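Local coordinates for protein phosphatase (Thermotoga maritima, PDB 1NF2) that probably removes phosphate groups from substrates as a magnesium-dependent phosphatase of the haloacid dehalogenase (HAD) family, at residues A[1-6]-A[206-211]; A[189-194]-A[219-224]. One frame throughout, in Å; residues are numbered along the deposited sequence.

Contact 1 (A[1-6]-A[206-211]); sequences MYRVFV and KEEIVV
With CG anti to its carbonyl carbon (chi1 -68°), Tyr2 lays its ring across residues 207-210, and Glu208, its CG held between backbone N and carbonyl carbon (chi1 44°), sends its carboxylate out beside Arg3. The Tyr2 ring crosses the Val210 side chain at about a right angle and meets the backbone obliquely, CD1 lying 3.5 Å from Glu208 C. Its hydroxyl is tied through a water to Glu207 O; that carbonyl accepts from a second water, which in turn accepts from Met1 N. A leucine in place of Tyr2 would probably cost Glu207 O its water link to the hydroxyl and take away the flat group beside the 207-209 backbone. Glu208 O is gripped twice, by Arg3 N at 2.9 Å on a lone pair in the carbonyl plane and by Val4 N at 3.0 Å almost in line with the carbonyl. The guanidinium and carboxylate planes lie 33° apart, and Arg3 NH1 is 4.0 Å from Glu208 OE1, beyond a salt bridge; Arg3 pairs instead with Asp264. Farther along, Val210 N donates to Val4 O at 2.9 Å and Val6 N to Val210 O at 2.8 Å, the latter nearly straight. On one face Val4 lies alongside Ile209, and Val6 alongside Val211, with Val6 CB 3.6 Å from Val211 CG1; helix 191-202 packs on this face. Phe5 and Val210 point to the other. The paired strands run parallel in the centre of the Rossmann-like sheet of a HAD core, and strand 4-8 ends at the magnesium ligand Asp8.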
# COMPACT_ATOMS: atom_id res chain seq x y z
N MET A 1 16.79 -15.17 16.76
CA MET A 1 16.65 -15.38 15.30
C MET A 1 15.34 -14.85 14.74
O MET A 1 14.33 -14.75 15.45
CB MET A 1 16.80 -16.87 14.97
CG MET A 1 18.21 -17.40 15.21
SD MET A 1 18.34 -19.19 15.03
CE MET A 1 18.61 -19.31 13.32
N TYR A 2 15.35 -14.50 13.46
CA TYR A 2 14.19 -13.95 12.78
C TYR A 2 13.57 -14.97 11.83
O TYR A 2 14.28 -15.69 11.14
CB TYR A 2 14.62 -12.70 12.01
CG TYR A 2 15.00 -11.59 12.95
CD1 TYR A 2 14.02 -10.76 13.50
CD2 TYR A 2 16.32 -11.43 13.37
CE1 TYR A 2 14.34 -9.81 14.45
CE2 TYR A 2 16.65 -10.48 14.33
CZ TYR A 2 15.65 -9.67 14.87
OH TYR A 2 15.94 -8.74 15.84
N ARG A 3 12.24 -15.01 11.80
CA ARG A 3 11.53 -15.96 10.94
C ARG A 3 10.46 -15.31 10.07
O ARG A 3 9.82 -15.99 9.26
CB ARG A 3 10.87 -17.05 11.79
CG ARG A 3 11.83 -17.81 12.69
CD ARG A 3 11.10 -18.88 13.49
NE ARG A 3 12.02 -19.69 14.29
CZ ARG A 3 12.77 -19.23 15.29
NH1 ARG A 3 12.71 -17.95 15.62
NH2 ARG A 3 13.57 -20.05 15.96
N VAL A 4 10.27 -14.01 10.22
CA VAL A 4 9.26 -13.28 9.45
C VAL A 4 9.92 -12.04 8.85
O VAL A 4 10.51 -11.24 9.56
CB VAL A 4 8.07 -12.87 10.36
CG1 VAL A 4 7.01 -12.10 9.56
CG2 VAL A 4 7.46 -14.12 10.98
N PHE A 5 9.80 -11.91 7.54
CA PHE A 5 10.44 -10.82 6.82
C PHE A 5 9.43 -9.95 6.05
O PHE A 5 8.83 -10.40 5.07
CB PHE A 5 11.48 -11.44 5.88
CG PHE A 5 12.49 -12.31 6.59
CD1 PHE A 5 13.59 -11.74 7.24
CD2 PHE A 5 12.29 -13.68 6.69
CE1 PHE A 5 14.48 -12.53 7.98
CE2 PHE A 5 13.17 -14.49 7.43
CZ PHE A 5 14.27 -13.91 8.07
N VAL A 6 9.25 -8.72 6.50
CA VAL A 6 8.30 -7.81 5.87
C VAL A 6 8.99 -6.77 4.98
O VAL A 6 9.91 -6.09 5.41
CB VAL A 6 7.46 -7.09 6.95
CG1 VAL A 6 6.38 -6.22 6.29
CG2 VAL A 6 6.81 -8.13 7.87
N LYS A 206 6.68 -10.34 18.00
CA LYS A 206 7.48 -9.23 17.50
C LYS A 206 8.98 -9.51 17.34
O LYS A 206 9.59 -9.07 16.36
CB LYS A 206 7.30 -8.00 18.40
CG LYS A 206 5.94 -7.34 18.26
CD LYS A 206 5.67 -6.35 19.38
CE LYS A 206 6.80 -5.35 19.56
NZ LYS A 206 7.01 -4.51 18.36
N GLU A 207 9.56 -10.24 18.29
CA GLU A 207 10.99 -10.55 18.29
C GLU A 207 11.54 -11.28 17.07
O GLU A 207 12.74 -11.21 16.81
CB GLU A 207 11.37 -11.35 19.54
CG GLU A 207 11.73 -10.51 20.74
CD GLU A 207 12.51 -11.30 21.79
OE1 GLU A 207 11.99 -12.33 22.27
OE2 GLU A 207 13.64 -10.88 22.14
N GLU A 208 10.69 -11.98 16.35
CA GLU A 208 11.12 -12.73 15.17
C GLU A 208 10.78 -12.04 13.85
O GLU A 208 10.89 -12.64 12.78
CB GLU A 208 10.49 -14.12 15.21
CG GLU A 208 9.03 -14.09 15.57
CD GLU A 208 8.35 -15.43 15.41
OE1 GLU A 208 8.99 -16.47 15.69
OE2 GLU A 208 7.16 -15.45 15.00
N ILE A 209 10.38 -10.77 13.92
CA ILE A 209 9.98 -10.03 12.73
C ILE A 209 10.93 -8.90 12.34
O ILE A 209 11.34 -8.12 13.19
CB ILE A 209 8.59 -9.40 12.91
CG1 ILE A 209 7.57 -10.48 13.29
CG2 ILE A 209 8.15 -8.70 11.63
CD1 ILE A 209 6.16 -9.95 13.49
N VAL A 210 11.25 -8.82 11.05
CA VAL A 210 12.10 -7.76 10.52
C VAL A 210 11.28 -7.01 9.46
O VAL A 210 10.56 -7.65 8.69
CB VAL A 210 13.36 -8.30 9.81
CG1 VAL A 210 14.31 -7.16 9.48
CG2 VAL A 210 14.04 -9.31 10.68
N VAL A 211 11.38 -5.69 9.43
CA VAL A 211 10.66 -4.90 8.42
C VAL A 211 11.63 -3.97 7.70
O VAL A 211 12.51 -3.36 8.33
CB VAL A 211 9.52 -4.03 9.04
CG1 VAL A 211 8.46 -4.92 9.66
CG2 VAL A 211 10.08 -3.11 10.10
O HOH W 1 15.40 -12.81 17.23
O HOH W 2 11.76 -16.03 17.15
O HOH W 3 14.06 -9.06 17.78

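Contact 2 (A[189-194]-A[219-224]); sequences VDKGKA and LFMFEE. With SO4 (sulfate ion), chain D.
Gly192, in the first turn of helix 191-202, comes against the end of helix 216-222, its CA 4.1 Å from that of Met221 and 3.4 Å from Phe220 O in a CA-H...O contact. A side chain on Gly192 would point into this junction and clash with Phe220 O, so the close approach depends on its absence. Asp190 stacks on the Phe220 ring: carboxylate and ring planes are 12° apart, OD2 sits over the face 3.6 Å from Phe220 CD1, and CB makes a CH-pi contact 4.1 Å from the ring centroid. The same carboxylate caps the helix. With CG between backbone N and carbonyl carbon (chi1 62°), Asp190 turns back so that OD1 accepts from Lys193 N at 2.7 Å, on its syn side but 30° out of the carboxylate plane. OD2 forms a weak salt bridge with Lys193 NZ. Thus one acid is both N-cap and cover for the phenyl ring. Lys191 packs CB against Met221 CG at 3.6 Å, then runs fully extended away from the contact. Its NZ bonds sulfate O3 at 3.0 Å and O1 more weakly, and makes salt bridges to Asp8 and Asp218. Such a lysine beside the magnesium ligand Asp8 and Asp218 is consistent with the conserved lysine of HAD phosphatases, and the sulfate, probably from the crystallisation liquor, may mimic a phosphate. Glu224 brings CG to 3.7 Å from Gly192 O, while its carboxylate pairs with Arg199, about two turns farther along helix 191-202. Behind the junction, Met221 reaches Leu195 of helix 191-202 and Ile63 of strand 62-64, Ala194 meets Ile63 as well, and Phe222 turns to helix 236-241.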
# COMPACT_ATOMS: atom_id res chain seq x y z
N VAL A 189 -6.73 3.35 9.25
CA VAL A 189 -6.14 2.15 8.67
C VAL A 189 -4.73 2.54 8.23
O VAL A 189 -4.51 3.63 7.70
CB VAL A 189 -6.91 1.65 7.43
CG1 VAL A 189 -8.37 1.48 7.77
CG2 VAL A 189 -6.72 2.62 6.27
N ASP A 190 -3.77 1.65 8.48
CA ASP A 190 -2.39 1.89 8.09
C ASP A 190 -1.65 0.56 8.07
O ASP A 190 -2.17 -0.45 8.54
CB ASP A 190 -1.71 2.89 9.04
CG ASP A 190 -1.64 2.38 10.47
OD1 ASP A 190 -1.05 1.30 10.70
OD2 ASP A 190 -2.17 3.07 11.37
N LYS A 191 -0.44 0.56 7.51
CA LYS A 191 0.34 -0.67 7.41
C LYS A 191 0.64 -1.33 8.76
O LYS A 191 0.72 -2.54 8.84
CB LYS A 191 1.64 -0.40 6.65
CG LYS A 191 1.45 -0.18 5.16
CD LYS A 191 2.78 0.11 4.49
CE LYS A 191 2.65 0.24 2.98
NZ LYS A 191 3.96 0.66 2.40
N GLY A 192 0.81 -0.51 9.79
CA GLY A 192 1.09 -1.03 11.12
C GLY A 192 -0.08 -1.82 11.70
O GLY A 192 0.11 -2.92 12.21
N LYS A 193 -1.29 -1.26 11.62
CA LYS A 193 -2.46 -1.96 12.14
C LYS A 193 -2.66 -3.24 11.36
O LYS A 193 -3.03 -4.28 11.93
CB LYS A 193 -3.72 -1.09 12.03
CG LYS A 193 -3.81 0.05 13.03
CD LYS A 193 -5.25 0.58 13.10
CE LYS A 193 -5.40 1.72 14.09
NZ LYS A 193 -4.62 2.92 13.67
N ALA A 194 -2.42 -3.18 10.06
CA ALA A 194 -2.57 -4.37 9.24
C ALA A 194 -1.55 -5.45 9.65
O ALA A 194 -1.89 -6.62 9.73
CB ALA A 194 -2.42 -4.02 7.76
N LEU A 219 6.68 3.55 8.61
CA LEU A 219 7.03 3.88 9.99
C LEU A 219 6.05 3.18 10.95
O LEU A 219 6.42 2.79 12.07
CB LEU A 219 6.96 5.40 10.14
CG LEU A 219 7.69 6.13 11.27
CD1 LEU A 219 9.16 5.75 11.29
CD2 LEU A 219 7.52 7.63 11.04
N PHE A 220 4.81 3.03 10.52
CA PHE A 220 3.79 2.38 11.34
C PHE A 220 4.13 0.91 11.59
O PHE A 220 3.81 0.37 12.64
CB PHE A 220 2.41 2.48 10.66
CG PHE A 220 1.81 3.87 10.70
CD1 PHE A 220 1.18 4.33 11.85
CD2 PHE A 220 1.85 4.70 9.58
CE1 PHE A 220 0.59 5.61 11.88
CE2 PHE A 220 1.28 5.97 9.60
CZ PHE A 220 0.65 6.43 10.75
N MET A 221 4.77 0.25 10.61
CA MET A 221 5.13 -1.16 10.75
C MET A 221 6.28 -1.37 11.74
O MET A 221 6.37 -2.41 12.39
CB MET A 221 5.53 -1.75 9.39
CG MET A 221 4.35 -1.89 8.41
SD MET A 221 4.68 -2.91 6.95
CE MET A 221 3.68 -4.08 7.20
N PHE A 222 7.15 -0.37 11.85
CA PHE A 222 8.29 -0.43 12.75
C PHE A 222 7.91 -0.78 14.18
O PHE A 222 8.62 -1.53 14.86
CB PHE A 222 9.04 0.90 12.75
CG PHE A 222 10.06 1.03 11.65
CD1 PHE A 222 10.95 2.09 11.65
CD2 PHE A 222 10.13 0.09 10.64
CE1 PHE A 222 11.90 2.21 10.66
CE2 PHE A 222 11.09 0.21 9.64
CZ PHE A 222 11.97 1.27 9.65
N GLU A 223 6.79 -0.22 14.63
CA GLU A 223 6.32 -0.44 15.99
C GLU A 223 5.93 -1.89 16.23
O GLU A 223 5.85 -2.34 17.37
CB GLU A 223 5.11 0.46 16.28
CG GLU A 223 5.20 1.84 15.63
CD GLU A 223 6.46 2.61 16.01
OE1 GLU A 223 6.66 3.72 15.47
OE2 GLU A 223 7.24 2.12 16.85
N GLU A 224 5.69 -2.62 15.15
CA GLU A 224 5.30 -4.02 15.23
C GLU A 224 6.43 -5.02 14.91
O GLU A 224 6.17 -6.21 14.73
CB GLU A 224 4.14 -4.28 14.28
CG GLU A 224 2.95 -3.36 14.48
CD GLU A 224 2.41 -3.42 15.90
OE1 GLU A 224 2.22 -4.54 16.41
OE2 GLU A 224 2.19 -2.35 16.51
S SO4 D . 3.96 3.01 -0.51
O1 SO4 D . 3.92 1.57 -0.76
O2 SO4 D . 2.74 3.61 -1.05
O3 SO4 D . 4.06 3.23 0.94
O4 SO4 D . 5.11 3.63 -1.19

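How the contacts relate
The centres of contacts 1 and 2 lie about 14 Å apart, and their segments alternate along the chain: 1-6, 189-194, 206-211, 219-224. Helix 191-202 leads into strand 209-213, which leads into helix 216-222, so contact 2 joins the helices that precede and follow, in sequence, the strand that contact 1 pairs with strand 4-8. They meet directly where Val6 CG1 lies 3.6 Å from Met221 CE and where Lys206 NZ probably hydrogen-bonds Glu223 O at 2.6 Å. Strand 4-8 ends at Asp8 and strand 209-213 runs into Asp214, both magnesium ligands, while contact 2 sets Lys191 beside Asp8 and Asp218, so both contacts build towards one metal site.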